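Side-chain contact in aminotransferase class-III (Sphaerobacter thermophilus DSM 20745, PDB 6K8H), which is a class-III aminotransferase, also called an omega-transaminase, that binds (5-hydroxy-4,6-dimethylpyridin-3-yl)methyl dihydrogen phosphate: residues B[120-125]-B[312-317]. Sequence-based numbering, arbitrary orientation.
Sequences QVRFTN and APHGGT. With PLR ((5-hydroxy-4,6-dimethylpyridin-3-yl)methyl dihydrogen phosphate), chain C.
Arg122 and His314 illustrate how one arginine can fix both the ring and the backbone of a histidine. NE of Arg122 donates to ND1 of His314 over 2.9 Å, almost straight at 173° and in the plane of both groups, although guanidinium and imidazole are turned 62° apart. NH2 of Arg122 reaches a lone pair of the His314 carbonyl O at 3.1 Å, a more bent bond. The bend of the arginine chain at CG-CD (chi3 81°) presents this NE/NH2 edge to the histidine, and Asn34 of the second subunit also takes a bond from NH2. With ND1 acting as acceptor, the proton of a neutral ring would probably sit on NE2. The ring packs tightly on strand 120-124: His314 CE1 lies 3.5 Å from Phe123 O at the ring edge, and Thr124 CG2 approaches obliquely, 3.8 Å from His314 NE2. Thr124 OG1 bonds instead to Ser126 O. The other end is looser, though buried: the Asn125 side chain stays 4.6 Å from segment 312-317. There Thr317 N and OG1 both donate to O1P of PLR, as do backbone N atoms of Gly127 and Thr128 of the second subunit to PLR, so the phosphate is bound between two subunits, as is characteristic of fold-type I PLP-dependent dimers.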
loop_
_atom_site.group_PDB
_atom_site.type_symbol
_atom_site.label_atom_id
_atom_site.label_comp_id
_atom_site.label_asym_id
_atom_site.label_seq_id
_atom_site.Cartn_x
_atom_site.Cartn_y
_atom_site.Cartn_z
ATOM N N GLN B 120 19.132 -6.364 -6.219
ATOM C CA GLN B 120 17.874 -6.253 -6.948
ATOM C C GLN B 120 16.807 -5.665 -6.035
ATOM O O GLN B 120 16.882 -5.795 -4.810
ATOM C CB GLN B 120 17.387 -7.614 -7.476
ATOM C CG GLN B 120 18.333 -8.271 -8.490
ATOM C CD GLN B 120 17.926 -9.684 -8.835
ATOM O OE1 GLN B 120 17.264 -10.361 -8.053
ATOM N NE2 GLN B 120 18.321 -10.138 -10.014
ATOM N N VAL B 121 15.809 -5.013 -6.644
ATOM C CA VAL B 121 14.703 -4.412 -5.907
ATOM C C VAL B 121 13.385 -4.756 -6.590
ATOM O O VAL B 121 13.348 -5.183 -7.746
ATOM C CB VAL B 121 14.834 -2.870 -5.764
ATOM C CG1 VAL B 121 16.197 -2.487 -5.216
ATOM C CG2 VAL B 121 14.574 -2.182 -7.092
ATOM N N ARG B 122 12.300 -4.591 -5.826
ATOM C CA ARG B 122 10.918 -4.569 -6.297
ATOM C C ARG B 122 10.198 -3.418 -5.604
ATOM O O ARG B 122 10.439 -3.153 -4.421
ATOM C CB ARG B 122 10.183 -5.883 -5.992
ATOM C CG ARG B 122 10.610 -7.071 -6.832
ATOM C CD ARG B 122 9.856 -8.321 -6.433
ATOM N NE ARG B 122 8.514 -8.427 -7.019
ATOM C CZ ARG B 122 8.245 -9.011 -8.187
ATOM N NH1 ARG B 122 9.222 -9.530 -8.911
ATOM N NH2 ARG B 122 6.998 -9.091 -8.637
ATOM N N PHE B 123 9.293 -2.757 -6.326
ATOM C CA PHE B 123 8.554 -1.622 -5.792
ATOM C C PHE B 123 7.166 -2.048 -5.326
ATOM O O PHE B 123 6.538 -2.944 -5.908
ATOM C CB PHE B 123 8.443 -0.510 -6.837
ATOM C CG PHE B 123 9.773 0.020 -7.273
ATOM C CD1 PHE B 123 10.443 0.949 -6.494
ATOM C CD2 PHE B 123 10.379 -0.451 -8.425
ATOM C CE1 PHE B 123 11.684 1.422 -6.869
ATOM C CE2 PHE B 123 11.628 0.019 -8.808
ATOM C CZ PHE B 123 12.282 0.951 -8.028
ATOM N N THR B 124 6.711 -1.410 -4.247
ATOM C CA THR B 124 5.388 -1.606 -3.675
ATOM C C THR B 124 4.715 -0.242 -3.574
ATOM O O THR B 124 5.270 0.757 -4.046
ATOM C CB THR B 124 5.486 -2.259 -2.299
ATOM O OG1 THR B 124 6.106 -1.334 -1.402
ATOM C CG2 THR B 124 6.322 -3.554 -2.354
ATOM N N ASN B 125 3.546 -0.175 -2.939
ATOM C CA ASN B 125 2.803 1.075 -2.854
ATOM C C ASN B 125 2.857 1.723 -1.476
ATOM O O ASN B 125 2.193 2.750 -1.264
ATOM C CB ASN B 125 1.360 0.839 -3.293
ATOM C CG ASN B 125 1.303 0.233 -4.668
ATOM O OD1 ASN B 125 1.601 0.910 -5.651
ATOM N ND2 ASN B 125 1.006 -1.060 -4.746
ATOM N N ALA B 312 7.413 -16.773 -4.273
ATOM C CA ALA B 312 6.635 -15.730 -3.606
ATOM C C ALA B 312 5.984 -14.837 -4.655
ATOM O O ALA B 312 6.641 -13.933 -5.197
ATOM C CB ALA B 312 7.526 -14.896 -2.681
ATOM N N PRO B 313 4.689 -15.048 -4.964
ATOM C CA PRO B 313 3.991 -14.199 -5.924
ATOM C C PRO B 313 3.943 -12.771 -5.369
ATOM O O PRO B 313 3.810 -12.611 -4.182
ATOM C CB PRO B 313 2.578 -14.791 -5.978
ATOM C CG PRO B 313 2.741 -16.202 -5.465
ATOM C CD PRO B 313 3.864 -16.133 -4.457
ATOM N N HIS B 314 4.125 -11.777 -6.239
ATOM C CA HIS B 314 4.040 -10.369 -5.788
ATOM C C HIS B 314 3.386 -9.483 -6.851
ATOM O O HIS B 314 4.102 -8.919 -7.665
ATOM C CB HIS B 314 5.387 -9.828 -5.305
ATOM C CG HIS B 314 5.337 -8.368 -5.011
ATOM N ND1 HIS B 314 6.306 -7.495 -5.432
ATOM C CD2 HIS B 314 4.418 -7.626 -4.368
ATOM C CE1 HIS B 314 5.996 -6.277 -5.042
ATOM N NE2 HIS B 314 4.838 -6.331 -4.394
ATOM N N GLY B 315 2.062 -9.376 -6.789
ATOM C CA GLY B 315 1.271 -8.495 -7.660
ATOM C C GLY B 315 1.154 -7.104 -7.049
ATOM O O GLY B 315 1.787 -6.834 -6.026
ATOM N N GLY B 316 0.361 -6.237 -7.667
ATOM C CA GLY B 316 0.170 -4.869 -7.156
ATOM C C GLY B 316 -0.168 -3.962 -8.317
ATOM O O GLY B 316 0.727 -3.658 -9.112
ATOM N N THR B 317 -1.403 -3.482 -8.348
ATOM C CA THR B 317 -1.912 -2.713 -9.508
ATOM C C THR B 317 -1.056 -1.476 -9.775
ATOM O O THR B 317 -0.763 -1.233 -10.947
ATOM C CB THR B 317 -3.345 -2.251 -9.231
ATOM O OG1 THR B 317 -4.168 -3.406 -9.096
ATOM C CG2 THR B 317 -3.883 -1.325 -10.298
HETATM N N1 PLR C . -9.018 -7.390 -4.588
HETATM C C2 PLR C . -9.384 -7.552 -5.856
HETATM C C2A PLR C . -10.706 -8.179 -6.155
HETATM C C3 PLR C . -8.546 -7.128 -6.896
HETATM O O3 PLR C . -8.955 -7.311 -8.168
HETATM C C4 PLR C . -7.305 -6.535 -6.591
HETATM C C4A PLR C . -6.429 -6.074 -7.671
HETATM C C5 PLR C . -6.954 -6.373 -5.244
HETATM C C6 PLR C . -7.830 -6.821 -4.293
HETATM C C5A PLR C . -5.640 -5.767 -4.841
HETATM O O4P PLR C . -5.520 -4.343 -5.147
HETATM P P PLR C . -4.047 -3.737 -5.367
HETATM O O1P PLR C . -3.505 -4.369 -6.613
HETATM O O2P PLR C . -4.220 -2.261 -5.502
HETATM O O3P PLR C . -3.282 -4.147 -4.150
#